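Local coordinates for bacterial leucyl aminopeptidase (Legionella pneumophila, PDB 6ESL), which is a secreted zinc aminopeptidase of family M28 that probably removes leucine and other residues from the N-termini of peptides during intracellular infection of amoebas, at residues I128-T141 against M368-S380. Numbering follows the deposited sequence.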
ATOM      1  N   ILE B 128      23.241  -4.513  18.362  1.00 46.98           N
ATOM      2  CA  ILE B 128      23.717  -3.762  17.197  1.00 44.61           C
ATOM      3  C   ILE B 128      24.700  -2.813  17.730  1.00 44.48           C
ATOM      4  O   ILE B 128      24.427  -2.216  18.798  1.00 45.06           O
ATOM      5  CB  ILE B 128      22.577  -2.909  16.530  1.00 42.73           C
ATOM      6  CG1 ILE B 128      21.500  -3.798  15.881  1.00 45.28           C
ATOM      7  CG2 ILE B 128      23.140  -1.915  15.508  1.00 40.13           C
ATOM      8  CD1 ILE B 128      21.971  -4.432  14.604  1.00 47.33           C
ATOM      9  N   VAL B 129      25.839  -2.689  17.041  1.00 42.49           N
ATOM     10  CA  VAL B 129      26.912  -1.793  17.444  1.00 43.92           C
ATOM     11  C   VAL B 129      27.092  -0.814  16.320  1.00 41.18           C
ATOM     12  O   VAL B 129      27.520  -1.192  15.203  1.00 41.05           O
ATOM     13  CB  VAL B 129      28.251  -2.528  17.712  1.00 45.90           C
ATOM     14  CG1 VAL B 129      29.371  -1.586  18.115  1.00 47.19           C
ATOM     15  CG2 VAL B 129      28.056  -3.581  18.772  1.00 48.09           C
ATOM     16  N   SER B 130      26.772   0.453  16.626  1.00 40.47           N
ATOM     17  CA  SER B 130      26.826   1.555  15.656  1.00 38.80           C
ATOM     18  C   SER B 130      28.196   1.708  15.085  1.00 38.40           C
ATOM     19  O   SER B 130      28.390   1.895  13.840  1.00 36.53           O
ATOM     20  CB  SER B 130      26.347   2.877  16.300  1.00 38.75           C
ATOM     21  OG  SER B 130      24.945   2.700  16.479  1.00 36.69           O
ATOM     22  N   ASP B 131      29.176   1.622  15.976  1.00 38.07           N
ATOM     23  CA  ASP B 131      30.532   1.763  15.554  1.00 38.53           C
ATOM     24  C   ASP B 131      30.977   0.777  14.431  1.00 35.95           C
ATOM     25  O   ASP B 131      31.777   1.159  13.596  1.00 34.37           O
ATOM     26  CB  ASP B 131      31.571   1.743  16.748  1.00 42.19           C
ATOM     27  CG  ASP B 131      32.943   2.048  16.224  1.00 45.63           C
ATOM     28  OD1 ASP B 131      33.149   3.209  15.741  1.00 46.89           O
ATOM     29  OD2 ASP B 131      33.775   1.077  16.121  1.00 50.78           O
ATOM     30  N   ASN B 132      30.439  -0.434  14.426  1.00 35.86           N
ATOM     31  CA  ASN B 132      30.802  -1.458  13.435  1.00 36.06           C
ATOM     32  C   ASN B 132      30.328  -0.973  12.060  1.00 34.29           C
ATOM     33  O   ASN B 132      31.065  -1.095  11.033  1.00 34.28           O
ATOM     34  CB  ASN B 132      30.075  -2.785  13.764  1.00 36.78           C
ATOM     35  CG  ASN B 132      30.690  -3.531  14.911  1.00 38.44           C
ATOM     36  OD1 ASN B 132      31.787  -3.169  15.332  1.00 39.14           O
ATOM     37  ND2 ASN B 132      30.048  -4.603  15.382  1.00 38.17           N
ATOM     38  N   ILE B 133      29.141  -0.348  12.054  1.00 32.64           N
ATOM     39  CA  ILE B 133      28.579   0.166  10.827  1.00 31.40           C
ATOM     40  C   ILE B 133      29.534   1.223  10.254  1.00 31.54           C
ATOM     41  O   ILE B 133      29.908   1.210   9.067  1.00 31.49           O
ATOM     42  CB  ILE B 133      27.107   0.747  11.015  1.00 31.10           C
ATOM     43  CG1 ILE B 133      26.153  -0.379  11.357  1.00 31.38           C
ATOM     44  CG2 ILE B 133      26.670   1.386   9.682  1.00 28.86           C
ATOM     45  CD1 ILE B 133      24.845   0.071  11.961  1.00 31.93           C
ATOM     46  N   TRP B 134      29.931   2.152  11.097  1.00 31.87           N
ATOM     47  CA  TRP B 134      30.795   3.259  10.716  1.00 33.98           C
ATOM     48  C   TRP B 134      32.172   2.724  10.215  1.00 36.32           C
ATOM     49  O   TRP B 134      32.735   3.237   9.237  1.00 35.06           O
ATOM     50  CB  TRP B 134      30.993   4.220  11.951  1.00 36.30           C
ATOM     51  CG  TRP B 134      31.664   5.495  11.601  1.00 38.62           C
ATOM     52  CD1 TRP B 134      32.972   5.816  11.848  1.00 41.21           C
ATOM     53  CD2 TRP B 134      31.085   6.635  10.922  1.00 39.91           C
ATOM     54  NE1 TRP B 134      33.234   7.086  11.360  1.00 41.84           N
ATOM     55  CE2 TRP B 134      32.096   7.617  10.813  1.00 41.25           C
ATOM     56  CE3 TRP B 134      29.780   6.930  10.403  1.00 38.42           C
ATOM     57  CZ2 TRP B 134      31.891   8.863  10.179  1.00 41.33           C
ATOM     58  CZ3 TRP B 134      29.561   8.170   9.799  1.00 37.53           C
ATOM     59  CH2 TRP B 134      30.623   9.130   9.688  1.00 41.63           C
ATOM     60  N   GLN B 135      32.692   1.684  10.881  1.00 37.97           N
ATOM     61  CA  GLN B 135      33.966   1.054  10.485  1.00 40.98           C
ATOM     62  C   GLN B 135      33.899   0.381   9.101  1.00 37.74           C
ATOM     63  O   GLN B 135      34.795   0.557   8.275  1.00 36.45           O
ATOM     64  CB  GLN B 135      34.410   0.039  11.541  1.00 45.72           C
ATOM     65  CG  GLN B 135      34.772   0.657  12.881  1.00 52.19           C
ATOM     66  CD  GLN B 135      35.912   1.653  12.775  1.00 53.97           C
ATOM     67  OE1 GLN B 135      36.877   1.432  12.044  1.00 55.66           O
ATOM     68  NE2 GLN B 135      35.804   2.755  13.506  1.00 51.74           N
ATOM     69  N   THR B 136      32.834  -0.382   8.861  1.00 36.90           N
ATOM     70  CA  THR B 136      32.563  -0.989   7.543  1.00 35.47           C
ATOM     71  C   THR B 136      32.484   0.056   6.453  1.00 34.17           C
ATOM     72  O   THR B 136      33.059  -0.069   5.359  1.00 33.20           O
ATOM     73  CB  THR B 136      31.294  -1.829   7.611  1.00 34.24           C
ATOM     74  OG1 THR B 136      31.491  -2.885   8.548  1.00 33.82           O
ATOM     75  CG2 THR B 136      30.953  -2.435   6.253  1.00 33.17           C
ATOM     76  N   LEU B 137      31.769   1.119   6.738  1.00 35.06           N
ATOM     77  CA  LEU B 137      31.591   2.252   5.808  1.00 33.82           C
ATOM     78  C   LEU B 137      32.928   2.979   5.523  1.00 34.59           C
ATOM     79  O   LEU B 137      33.240   3.408   4.383  1.00 32.04           O
ATOM     80  CB  LEU B 137      30.547   3.185   6.355  1.00 32.89           C
ATOM     81  CG  LEU B 137      30.125   4.279   5.373  1.00 34.49           C
ATOM     82  CD1 LEU B 137      29.653   3.812   4.029  1.00 34.22           C
ATOM     83  CD2 LEU B 137      29.014   5.050   6.018  1.00 36.40           C
ATOM     84  N   THR B 138      33.728   3.103   6.572  1.00 33.87           N
ATOM     85  CA  THR B 138      35.079   3.648   6.402  1.00 36.04           C
ATOM     86  C   THR B 138      35.828   2.818   5.390  1.00 34.94           C
ATOM     87  O   THR B 138      36.376   3.352   4.452  1.00 34.42           O
ATOM     88  CB  THR B 138      35.783   3.764   7.759  1.00 36.39           C
ATOM     89  OG1 THR B 138      35.030   4.726   8.532  1.00 37.62           O
ATOM     90  CG2 THR B 138      37.304   4.190   7.636  1.00 38.04           C
ATOM     91  N   HIS B 139      35.821   1.515   5.565  1.00 37.25           N
ATOM     92  CA  HIS B 139      36.575   0.674   4.622  1.00 38.86           C
ATOM     93  C   HIS B 139      35.957   0.748   3.223  1.00 36.62           C
ATOM     94  O   HIS B 139      36.642   0.978   2.218  1.00 36.48           O
ATOM     95  CB  HIS B 139      36.554  -0.751   5.107  1.00 43.18           C
ATOM     96  CG  HIS B 139      37.446  -1.639   4.299  1.00 48.10           C
ATOM     97  ND1 HIS B 139      37.025  -2.223   3.113  1.00 49.52           N
ATOM     98  CD2 HIS B 139      38.760  -1.954   4.437  1.00 47.10           C
ATOM     99  CE1 HIS B 139      38.038  -2.885   2.581  1.00 48.65           C
ATOM    100  NE2 HIS B 139      39.086  -2.751   3.366  1.00 47.91           N
ATOM    101  N   MET B 140      34.625   0.630   3.116  1.00 35.41           N
ATOM    102  CA  MET B 140      34.012   0.582   1.753  1.00 34.12           C
ATOM    103  C   MET B 140      34.283   1.864   1.021  1.00 31.60           C
ATOM    104  O   MET B 140      34.620   1.819  -0.151  1.00 31.58           O
ATOM    105  CB  MET B 140      32.504   0.346   1.819  1.00 35.41           C
ATOM    106  CG  MET B 140      32.154  -1.077   2.185  1.00 39.14           C
ATOM    107  SD  MET B 140      30.401  -1.463   1.919  1.00 38.36           S
ATOM    108  CE  MET B 140      30.253  -1.569   0.127  1.00 37.53           C
ATOM    109  N   THR B 141      34.179   3.001   1.706  1.00 30.81           N
ATOM    110  CA  THR B 141      34.375   4.284   1.028  1.00 32.38           C
ATOM    111  C   THR B 141      35.844   4.604   0.682  1.00 34.84           C
ATOM    112  O   THR B 141      36.114   5.554  -0.030  1.00 36.40           O
ATOM    113  CB  THR B 141      33.795   5.454   1.805  1.00 32.97           C
ATOM    114  OG1 THR B 141      34.407   5.570   3.134  1.00 33.58           O
ATOM    115  CG2 THR B 141      32.257   5.332   1.983  1.00 31.56           C
ATOM    116  N   MET B 368      30.963  10.153   3.733  1.00 32.96           N
ATOM    117  CA  MET B 368      30.565   9.656   5.019  1.00 35.24           C
ATOM    118  C   MET B 368      30.146  10.750   6.010  1.00 34.61           C
ATOM    119  O   MET B 368      29.202  10.614   6.748  1.00 32.70           O
ATOM    120  CB  MET B 368      31.803   9.030   5.575  1.00 36.72           C
ATOM    121  CG  MET B 368      32.225   7.832   4.866  1.00 39.41           C
ATOM    122  SD  MET B 368      33.738   7.238   5.560  1.00 39.27           S
ATOM    123  CE  MET B 368      33.026   6.660   7.038  1.00 38.55           C
ATOM    124  N   ASP B 369      30.844  11.861   5.975  1.00 36.65           N
ATOM    125  CA  ASP B 369      30.606  12.988   6.851  1.00 41.19           C
ATOM    126  C   ASP B 369      29.278  13.689   6.697  1.00 39.98           C
ATOM    127  O   ASP B 369      28.911  14.422   7.560  1.00 40.59           O
ATOM    128  CB  ASP B 369      31.769  13.955   6.823  1.00 47.77           C
ATOM    129  CG  ASP B 369      32.978  13.397   7.506  1.00 54.17           C
ATOM    130  OD1 ASP B 369      32.860  12.414   8.232  1.00 57.98           O
ATOM    131  OD2 ASP B 369      34.063  13.930   7.319  1.00 64.08           O
ATOM    132  N   LEU B 370      28.637  13.556   5.548  1.00 37.22           N
ATOM    133  CA  LEU B 370      27.316  14.084   5.338  1.00 37.83           C
ATOM    134  C   LEU B 370      26.203  13.139   5.887  1.00 33.77           C
ATOM    135  O   LEU B 370      25.087  13.515   5.926  1.00 33.45           O
ATOM    136  CB  LEU B 370      27.140  14.420   3.870  1.00 38.79           C
ATOM    137  CG  LEU B 370      28.204  15.363   3.322  1.00 40.35           C
ATOM    138  CD1 LEU B 370      28.376  15.298   1.836  1.00 40.89           C
ATOM    139  CD2 LEU B 370      28.055  16.796   3.762  1.00 45.50           C
ATOM    140  N   LEU B 371      26.546  11.922   6.279  1.00 32.61           N
ATOM    141  CA  LEU B 371      25.618  10.928   6.803  1.00 31.30           C
ATOM    142  C   LEU B 371      25.366  10.972   8.310  1.00 32.03           C
ATOM    143  O   LEU B 371      26.093  11.584   9.008  1.00 36.93           O
ATOM    144  CB  LEU B 371      26.006   9.524   6.392  1.00 31.38           C
ATOM    145  CG  LEU B 371      26.376   9.290   4.930  1.00 30.82           C
ATOM    146  CD1 LEU B 371      26.719   7.844   4.699  1.00 31.19           C
ATOM    147  CD2 LEU B 371      25.291   9.755   4.006  1.00 30.28           C
ATOM    148  N   ASN B 372      24.342  10.283   8.771  1.00 30.68           N
ATOM    149  CA  ASN B 372      23.912  10.259  10.155  1.00 29.93           C
ATOM    150  C   ASN B 372      23.930   8.796  10.634  1.00 29.55           C
ATOM    151  O   ASN B 372      23.197   7.897  10.140  1.00 28.71           O
ATOM    152  CB  ASN B 372      22.520  10.808  10.197  1.00 29.94           C
ATOM    153  CG  ASN B 372      21.954  10.909  11.593  1.00 31.49           C
ATOM    154  OD1 ASN B 372      21.585   9.900  12.220  1.00 29.25           O
ATOM    155  ND2 ASN B 372      21.793  12.171  12.051  1.00 31.88           N
ATOM    156  N   LEU B 373      24.734   8.561  11.649  1.00 30.08           N
ATOM    157  CA  LEU B 373      24.965   7.195  12.104  1.00 31.09           C
ATOM    158  C   LEU B 373      23.769   6.633  12.820  1.00 29.66           C
ATOM    159  O   LEU B 373      23.507   5.425  12.698  1.00 29.37           O
ATOM    160  CB  LEU B 373      26.265   7.088  12.952  1.00 32.19           C
ATOM    161  CG  LEU B 373      26.607   5.750  13.550  1.00 33.79           C
ATOM    162  CD1 LEU B 373      26.723   4.730  12.434  1.00 33.11           C
ATOM    163  CD2 LEU B 373      27.978   5.952  14.272  1.00 34.96           C
ATOM    164  N   GLU B 374      22.986   7.474  13.473  1.00 28.80           N
ATOM    165  CA  GLU B 374      21.781   6.991  14.115  1.00 29.89           C
ATOM    166  C   GLU B 374      20.804   6.445  13.010  1.00 28.02           C
ATOM    167  O   GLU B 374      20.195   5.446  13.214  1.00 27.81           O
ATOM    168  CB  GLU B 374      21.095   8.096  14.880  1.00 32.55           C
ATOM    169  CG  GLU B 374      19.877   7.626  15.619  1.00 35.72           C
ATOM    170  CD  GLU B 374      19.239   8.723  16.430  1.00 38.71           C
ATOM    171  OE1 GLU B 374      19.734   8.963  17.539  1.00 41.78           O
ATOM    172  OE2 GLU B 374      18.269   9.351  15.967  1.00 43.79           O
ATOM    173  N   HIS B 375      20.689   7.142  11.894  1.00 26.87           N
ATOM    174  CA  HIS B 375      19.831   6.697  10.782  1.00 25.99           C
ATOM    175  C   HIS B 375      20.302   5.331  10.260  1.00 25.72           C
ATOM    176  O   HIS B 375      19.563   4.426  10.191  1.00 23.82           O
ATOM    177  CB  HIS B 375      19.917   7.701   9.658  1.00 25.62           C
ATOM    178  CG  HIS B 375      18.618   7.962   8.957  1.00 25.53           C
ATOM    179  ND1 HIS B 375      18.538   8.328   7.636  1.00 25.69           N
ATOM    180  CD2 HIS B 375      17.353   7.962   9.415  1.00 25.38           C
ATOM    181  CE1 HIS B 375      17.284   8.523   7.306  1.00 24.02           C
ATOM    182  NE2 HIS B 375      16.542   8.304   8.367  1.00 26.34           N
ATOM    183  N   MET B 376      21.595   5.183  10.035  1.00 26.35           N
ATOM    184  CA  MET B 376      22.151   3.928   9.539  1.00 26.97           C
ATOM    185  C   MET B 376      21.910   2.813  10.498  1.00 26.74           C
ATOM    186  O   MET B 376      21.651   1.714  10.125  1.00 25.02           O
ATOM    187  CB  MET B 376      23.638   4.055   9.242  1.00 28.13           C
ATOM    188  CG  MET B 376      23.949   4.927   8.056  1.00 28.77           C
ATOM    189  SD  MET B 376      25.625   4.933   7.418  1.00 29.48           S
ATOM    190  CE  MET B 376      26.501   5.864   8.651  1.00 29.45           C
ATOM    191  N   THR B 377      22.030   3.128  11.768  1.00 28.00           N
ATOM    192  CA  THR B 377      21.769   2.140  12.854  1.00 30.52           C
ATOM    193  C   THR B 377      20.285   1.704  12.871  1.00 29.15           C
ATOM    194  O   THR B 377      19.938   0.531  13.022  1.00 28.94           O
ATOM    195  CB  THR B 377      22.206   2.726  14.238  1.00 30.85           C
ATOM    196  OG1 THR B 377      23.592   3.047  14.177  1.00 31.42           O
ATOM    197  CG2 THR B 377      21.988   1.806  15.302  1.00 32.46           C
ATOM    198  N   ASN B 378      19.393   2.659  12.659  1.00 30.15           N
ATOM    199  CA  ASN B 378      17.958   2.375  12.587  1.00 28.05           C
ATOM    200  C   ASN B 378      17.598   1.422  11.445  1.00 26.63           C
ATOM    201  O   ASN B 378      16.785   0.511  11.624  1.00 26.79           O
ATOM    202  CB  ASN B 378      17.143   3.697  12.507  1.00 28.53           C
ATOM    203  CG  ASN B 378      16.998   4.398  13.862  1.00 31.07           C
ATOM    204  OD1 ASN B 378      16.567   5.610  13.935  1.00 31.74           O
ATOM    205  ND2 ASN B 378      17.363   3.695  14.955  1.00 28.26           N
ATOM    206  N   PHE B 379      18.210   1.618  10.311  1.00 25.37           N
ATOM    207  CA  PHE B 379      18.047   0.689   9.198  1.00 24.57           C
ATOM    208  C   PHE B 379      18.610  -0.696   9.457  1.00 25.90           C
ATOM    209  O   PHE B 379      17.920  -1.710   9.150  1.00 25.76           O
ATOM    210  CB  PHE B 379      18.576   1.297   7.876  1.00 23.15           C
ATOM    211  CG  PHE B 379      17.680   2.351   7.325  1.00 21.39           C
ATOM    212  CD1 PHE B 379      16.583   2.029   6.521  1.00 22.19           C
ATOM    213  CD2 PHE B 379      17.906   3.647   7.620  1.00 21.52           C
ATOM    214  CE1 PHE B 379      15.781   3.065   5.959  1.00 21.64           C
ATOM    215  CE2 PHE B 379      17.016   4.679   7.213  1.00 21.81           C
ATOM    216  CZ  PHE B 379      15.967   4.372   6.385  1.00 20.57           C
ATOM    217  N   SER B 380      19.745  -0.744  10.189  1.00 27.28           N
ATOM    218  CA  SER B 380      20.325  -2.011  10.566  1.00 28.26           C
ATOM    219  C   SER B 380      19.370  -2.740  11.496  1.00 29.58           C
ATOM    220  O   SER B 380      19.136  -3.979  11.379  1.00 30.40           O
ATOM    221  CB  SER B 380      21.721  -1.771  11.157  1.00 30.03           C
ATOM    222  OG  SER B 380      22.404  -2.987  11.288  1.00 33.45           O
TER
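Met368 points its side chain at helix 130-141, meeting Leu137 tip to tip; the bend at chi3 (72°) brings CE over one face of the Trp134 indole, 4.1 Å from the centroid of the six-membered ring and 17° off its normal, a CH-pi contact. Met368 SD lies 3.0 Å from Thr141 OG1, a hydroxyl that donates to Leu137 O. Asp369 OD1 stands at the indole's edge, its carboxylate nearly coplanar with the ring. Leu371 CD1 then touches Leu137 CD2 at 3.8 Å; the Leu371 side chain is about 12 Å from a bound zinc ion. Where helix 373-380 begins, Leu373 packs against Ser130 and Trp134 CB. Met376 CE reaches the ring edge at Trp134 CE3 (3.9 Å), while its SD meets Leu137 CD2. Thr377 OG1, which donates to Leu373 O, lies 2.7 Å from Ser130 OG and can accept from it, though the Ser130 proton has another acceptor within reach. Ser380 completes the hole, formed with Leu373, Met376 and Thr377, into which Ile133 fits as a knob; Ser380 OG hydrogen-bonds to Ser229 O on helix 220-239. The helix axes pass 9.6 Å apart at 105°, joining the final helix of the M28 peptidase fold to helix 130-141. With two thioethers and a leucine-isoleucine core, the helices are held mostly by shape and dispersion, probably helped by the Ser130-Thr377 hydroxyl pair, while Thr141 and Thr377 spend their protons on carbonyls of their own helices.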